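PDB 3IMK: putative molybdenum carrier protein from Syntrophus aciditrophicus SB, which is of unknown function but may carry molybdenum or bind a small, perhaps nucleotide-like, ligand. Local coordinates for residues A7-S13 with I129-I134; G35-P39 with R66-N70. One frame throughout, in Å; residues are numbered along the deposited sequence.

From the N terminus, residues 7-13 enter the sheet first, on strand 10-12, and are paired only much later in the chain by 129-134, so contact 1 closes a loop of well over a hundred residues. Inside that loop lies contact 2, a much shorter closure in which strand 34-38 meets helix 63-72; the two do not cross. They meet because strand 10-12, part of contact 1, lies beside strand 34-38 of contact 2 in the sheet, with Ile-11 O probably accepting from Gly-35 N and Ser-13 N probably donating to Gly-35 O. A second junction is packing, Asn-133 OD1 against Asn-70 CB. Together they tie sheet centre, flanking strand and helix.

Contact 1. Residues A7-S13 with I129-I134; sequences AITKIIS and IQVLNI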
loop_
_atom_site.group_PDB
_atom_site.type_symbol
_atom_site.label_atom_id
_atom_site.label_comp_id
_atom_site.label_asym_id
_atom_site.label_seq_id
_atom_site.Cartn_x
_atom_site.Cartn_y
_atom_site.Cartn_z
ATOM N N ALA A 7 -6.858 -13.593 4.132
ATOM C CA ALA A 7 -7.686 -13.054 5.188
ATOM C C ALA A 7 -7.266 -11.624 5.489
ATOM O O ALA A 7 -6.616 -11.344 6.487
ATOM C CB ALA A 7 -7.616 -13.931 6.463
ATOM N N ILE A 8 -7.631 -10.695 4.599
ATOM C CA ILE A 8 -7.234 -9.314 4.771
ATOM C C ILE A 8 -8.210 -8.621 5.721
ATOM O O ILE A 8 -9.357 -8.311 5.344
ATOM C CB ILE A 8 -7.131 -8.571 3.421
ATOM C CG1 ILE A 8 -6.192 -9.294 2.467
ATOM C CG2 ILE A 8 -6.652 -7.110 3.588
ATOM C CD1 ILE A 8 -4.783 -9.526 2.966
ATOM N N THR A 9 -7.769 -8.425 6.961
ATOM C CA THR A 9 -8.581 -7.811 7.990
ATOM C C THR A 9 -8.417 -6.318 8.045
ATOM O O THR A 9 -9.220 -5.619 8.651
ATOM C CB THR A 9 -8.237 -8.404 9.361
ATOM O OG1 THR A 9 -6.841 -8.109 9.608
ATOM C CG2 THR A 9 -8.526 -9.929 9.387
ATOM N N LYS A 10 -7.347 -5.795 7.446
ATOM C CA LYS A 10 -7.103 -4.337 7.447
ATOM C C LYS A 10 -6.111 -3.972 6.338
ATOM O O LYS A 10 -5.109 -4.690 6.148
ATOM C CB LYS A 10 -6.554 -3.860 8.793
ATOM C CG LYS A 10 -6.529 -2.330 9.009
ATOM C CD LYS A 10 -5.987 -1.953 10.393
ATOM C CE LYS A 10 -6.071 -0.436 10.686
ATOM N NZ LYS A 10 -5.835 0.061 12.128
ATOM N N ILE A 11 -6.400 -2.874 5.633
ATOM C CA ILE A 11 -5.492 -2.252 4.671
ATOM C C ILE A 11 -5.022 -0.962 5.262
ATOM O O ILE A 11 -5.839 -0.181 5.754
ATOM C CB ILE A 11 -6.161 -2.028 3.312
ATOM C CG1 ILE A 11 -6.356 -3.390 2.612
ATOM C CG2 ILE A 11 -5.311 -1.071 2.416
ATOM C CD1 ILE A 11 -7.292 -3.357 1.371
ATOM N N ILE A 12 -3.710 -0.714 5.239
ATOM C CA ILE A 12 -3.207 0.577 5.636
ATOM C C ILE A 12 -2.351 1.233 4.553
ATOM O O ILE A 12 -1.806 0.550 3.698
ATOM C CB ILE A 12 -2.430 0.530 6.984
ATOM C CG1 ILE A 12 -1.059 -0.143 6.886
ATOM C CG2 ILE A 12 -3.269 -0.167 8.087
ATOM C CD1 ILE A 12 -0.184 0.057 8.182
ATOM N N SER A 13 -2.197 2.555 4.651
ATOM C CA SER A 13 -1.237 3.252 3.811
ATOM C C SER A 13 -0.906 4.601 4.440
ATOM O O SER A 13 -1.466 4.982 5.446
ATOM C CB SER A 13 -1.795 3.471 2.418
ATOM O OG SER A 13 -2.695 4.595 2.383
ATOM N N ILE A 129 -0.430 -12.867 5.914
ATOM C CA ILE A 129 -0.547 -11.423 5.984
ATOM C C ILE A 129 -2.017 -11.076 6.105
ATOM O O ILE A 129 -2.805 -11.397 5.216
ATOM C CB ILE A 129 0.060 -10.782 4.741
ATOM C CG1 ILE A 129 1.583 -10.956 4.806
ATOM C CG2 ILE A 129 -0.325 -9.257 4.679
ATOM C CD1 ILE A 129 2.270 -10.813 3.468
ATOM N N GLN A 130 -2.387 -10.420 7.215
ATOM C CA GLN A 130 -3.764 -9.965 7.413
ATOM C C GLN A 130 -3.921 -8.450 7.434
ATOM O O GLN A 130 -4.906 -7.918 6.929
ATOM C CB GLN A 130 -4.301 -10.588 8.703
ATOM C CG GLN A 130 -4.405 -12.134 8.703
ATOM C CD GLN A 130 -5.163 -12.715 9.912
ATOM O OE1 GLN A 130 -5.561 -12.008 10.823
ATOM N NE2 GLN A 130 -5.320 -14.006 9.907
ATOM N N VAL A 131 -2.963 -7.749 8.051
ATOM C CA VAL A 131 -2.866 -6.301 8.023
ATOM C C VAL A 131 -1.842 -5.970 6.947
ATOM O O VAL A 131 -0.625 -6.290 7.102
ATOM C CB VAL A 131 -2.447 -5.720 9.368
ATOM C CG1 VAL A 131 -2.329 -4.190 9.265
ATOM C CG2 VAL A 131 -3.460 -6.120 10.509
ATOM N N LEU A 132 -2.349 -5.458 5.826
ATOM C CA LEU A 132 -1.559 -5.225 4.645
ATOM C C LEU A 132 -1.294 -3.764 4.402
ATOM O O LEU A 132 -2.244 -2.999 4.204
ATOM C CB LEU A 132 -2.287 -5.812 3.440
ATOM C CG LEU A 132 -1.641 -5.615 2.063
ATOM C CD1 LEU A 132 -0.275 -6.290 1.982
ATOM C CD2 LEU A 132 -2.575 -6.187 0.958
ATOM N N ASN A 133 -0.019 -3.355 4.427
ATOM C CA ASN A 133 0.412 -2.000 4.045
ATOM C C ASN A 133 0.600 -1.965 2.538
ATOM O O ASN A 133 1.204 -2.871 1.981
ATOM C CB ASN A 133 1.720 -1.693 4.733
ATOM C CG ASN A 133 2.299 -0.315 4.390
ATOM O OD1 ASN A 133 1.548 0.662 4.298
ATOM N ND2 ASN A 133 3.619 -0.220 4.289
ATOM N N ILE A 134 0.017 -0.957 1.889
ATOM C CA ILE A 134 0.109 -0.813 0.439
ATOM C C ILE A 134 0.768 0.531 0.197
ATOM O O ILE A 134 0.352 1.578 0.711
ATOM C CB ILE A 134 -1.256 -0.912 -0.250
ATOM C CG1 ILE A 134 -1.881 -2.253 0.119
ATOM C CG2 ILE A 134 -1.074 -0.728 -1.787
ATOM C CD1 ILE A 134 -3.300 -2.492 -0.473
HETATM O O HOH W 1 -4.026 -13.652 4.400
HETATM O O HOH W 2 -5.594 -9.279 11.685
#
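Strands 10-12 and 131-134 pair in parallel in the middle of the Rossmann-like sheet, uniting its first and last strands in chain order. The ladder proper runs through Leu-132 N to Lys-10 O (2.9 Å), Ile-12 N to Leu-132 O and Ile-134 N to Ile-12 O. In the lead-in, Gln-130 O is gripped by two donors from the same face of its plane: Thr-9 N at 2.9 Å, and Lys-10 N over a longer, straighter path (154° at the hydrogen). Two waters bridge the loops before the strands: one joins Ala-7 N to Ile-129 O and another joins Thr-9 OG1 to Gln-130 OE1, polar side chains that suit their exposed positions.

Side chains alternate. On one face the branched Ile-11 lays CG2 against Ile-134 CD1 at 3.8 Å, beside Leu-132. On the other, Ile-12 crosses Asn-133 at about a right angle; with its CG1 held between backbone N and carbonyl carbon (chi1 72°), that atom lies 3.7 Å from Asn-133 CA. Asn-133 suits this buried spot because its ND2 is satisfied by Thr-77 OG1. Lys-10, on the same face, extends its chain away, and its NZ hydrogen-bonds a tetraethylene glycol probably from the crystallisation liquor.

Helix 19-29 packs on Ile-11 and Ile-134 through Ala-23, whose small side chain lets it come close, and Trp-123 of helix 113-126 covers Leu-132. Across the sheet, Asn-70 of helix 63-72 touches Ile-12 and Asn-133, while strands 34-38 and 76-81 flank the pair.

Contact 2. Residues G35-P39 with R66-N70; sequences GGWVP and RTEKN
Trp-37 and Asn-70 join strand 34-38 to helix 63-72 in this Rossmann-like, SLOG-type fold. The Asn-70 amide grips the backbone of Trp-37 twice, as a neighbouring strand might: Trp-37 N donates to Asn-70 OD1 at 2.9 Å, almost straight (168°), and Asn-70 ND2 donates to Trp-37 O at 3.1 Å. Both bonds fall on lone pairs in the carbonyl plane of their acceptor, so the amide's rotation is fixed. An alanine here would remove both partners and is likely to leave Trp-37 N and O without these mates and this end of the strand less firmly held to the helix.

The indole is turned 36° from the amide plane and brings its edge to the same oxygen, Asn-70 OD1 lying 3.2 Å from Trp-37 CD1. Over one face lies the aliphatic part of Lys-69: CG sits 3.3 Å above the five-membered ring, and the bend at chi2 (79°) carries CE along toward CZ2. The lysine thus offers methylenes to the ring and its ammonium to a bound polyether, probably from the crystallisation liquor though it may mark a pocket, while Trp-37 NE1 is held by Asp-73. Gly-36 adopts backbone angles that would press any CB against the preceding carbonyl. Further along, Arg-66 folds its chain across the strand, its NE bonded to Gly-14 O; Arg-66 CG rests 3.8 Å from Pro-39 CD, and Arg-66 CD lies 3.4 Å from Trp-37 O.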
loop_
_atom_site.group_PDB
_atom_site.type_symbol
_atom_site.label_atom_id
_atom_site.label_comp_id
_atom_site.label_asym_id
_atom_site.label_seq_id
_atom_site.Cartn_x
_atom_site.Cartn_y
_atom_site.Cartn_z
ATOM N N GLY A 35 -6.619 1.937 7.911
ATOM C CA GLY A 35 -5.970 2.922 8.728
ATOM C C GLY A 35 -4.670 3.345 8.076
ATOM O O GLY A 35 -4.472 3.173 6.878
ATOM N N GLY A 36 -3.771 3.879 8.901
ATOM C CA GLY A 36 -2.456 4.256 8.408
ATOM C C GLY A 36 -1.925 5.476 9.110
ATOM O O GLY A 36 -2.667 6.348 9.577
ATOM N N TRP A 37 -0.624 5.566 9.130
ATOM C CA TRP A 37 0.084 6.706 9.686
ATOM C C TRP A 37 0.378 7.716 8.598
ATOM O O TRP A 37 0.869 7.384 7.533
ATOM C CB TRP A 37 1.394 6.225 10.277
ATOM C CG TRP A 37 1.163 5.344 11.465
ATOM C CD1 TRP A 37 1.152 3.965 11.481
ATOM C CD2 TRP A 37 0.887 5.757 12.810
ATOM N NE1 TRP A 37 0.905 3.486 12.781
ATOM C CE2 TRP A 37 0.760 4.577 13.608
ATOM C CE3 TRP A 37 0.816 7.002 13.428
ATOM C CZ2 TRP A 37 0.523 4.635 14.985
ATOM C CZ3 TRP A 37 0.538 7.056 14.787
ATOM C CH2 TRP A 37 0.389 5.888 15.542
ATOM N N VAL A 38 0.082 8.975 8.893
ATOM C CA VAL A 38 0.322 10.106 8.016
ATOM C C VAL A 38 1.236 11.098 8.738
ATOM O O VAL A 38 1.347 11.060 9.969
ATOM C CB VAL A 38 -1.042 10.775 7.585
ATOM C CG1 VAL A 38 -1.881 9.776 6.776
ATOM C CG2 VAL A 38 -1.825 11.337 8.755
ATOM N N PRO A 39 1.865 12.019 7.994
ATOM C CA PRO A 39 2.645 13.060 8.701
ATOM C C PRO A 39 1.794 13.890 9.636
ATOM O O PRO A 39 0.615 14.057 9.384
ATOM C CB PRO A 39 3.189 13.928 7.548
ATOM C CG PRO A 39 3.113 13.030 6.319
ATOM C CD PRO A 39 1.873 12.227 6.540
ATOM N N ARG A 66 6.819 8.452 8.575
ATOM C CA ARG A 66 5.489 7.794 8.455
ATOM C C ARG A 66 5.578 6.549 7.560
ATOM O O ARG A 66 4.904 5.560 7.823
ATOM C CB ARG A 66 4.354 8.773 8.047
ATOM C CG ARG A 66 4.325 9.262 6.618
ATOM C CD ARG A 66 3.558 8.311 5.635
ATOM N NE ARG A 66 3.087 9.051 4.454
ATOM C CZ ARG A 66 3.852 9.475 3.450
ATOM N NH1 ARG A 66 5.135 9.178 3.378
ATOM N NH2 ARG A 66 3.296 10.155 2.448
ATOM N N THR A 67 6.379 6.583 6.506
ATOM C CA THR A 67 6.580 5.385 5.655
ATOM C C THR A 67 7.163 4.255 6.464
ATOM O O THR A 67 6.660 3.143 6.393
ATOM C CB THR A 67 7.493 5.812 4.480
ATOM O OG1 THR A 67 6.778 6.804 3.734
ATOM C CG2 THR A 67 7.912 4.658 3.617
ATOM N N GLU A 68 8.150 4.567 7.291
ATOM C CA GLU A 68 8.750 3.551 8.150
ATOM C C GLU A 68 7.712 2.935 9.098
ATOM O O GLU A 68 7.696 1.723 9.301
ATOM C CB GLU A 68 9.905 4.164 8.966
ATOM C CG GLU A 68 10.675 3.179 9.871
ATOM C CD GLU A 68 11.741 3.876 10.701
ATOM O OE1 GLU A 68 11.551 5.030 11.138
ATOM O OE2 GLU A 68 12.822 3.273 10.881
ATOM N N LYS A 69 6.885 3.797 9.705
ATOM C CA LYS A 69 5.860 3.372 10.700
ATOM C C LYS A 69 4.835 2.419 10.049
ATOM O O LYS A 69 4.451 1.416 10.674
ATOM C CB LYS A 69 5.166 4.608 11.347
ATOM C CG LYS A 69 4.286 4.259 12.571
ATOM C CD LYS A 69 5.151 4.063 13.801
ATOM C CE LYS A 69 4.301 3.761 15.030
ATOM N NZ LYS A 69 5.146 3.610 16.287
ATOM N N ASN A 70 4.412 2.716 8.816
ATOM C CA ASN A 70 3.446 1.797 8.158
ATOM C C ASN A 70 4.053 0.425 7.862
ATOM O O ASN A 70 3.381 -0.587 7.976
ATOM C CB ASN A 70 2.830 2.441 6.939
ATOM C CG ASN A 70 1.921 3.589 7.302
ATOM O OD1 ASN A 70 1.174 3.506 8.283
ATOM N ND2 ASN A 70 2.011 4.688 6.540
#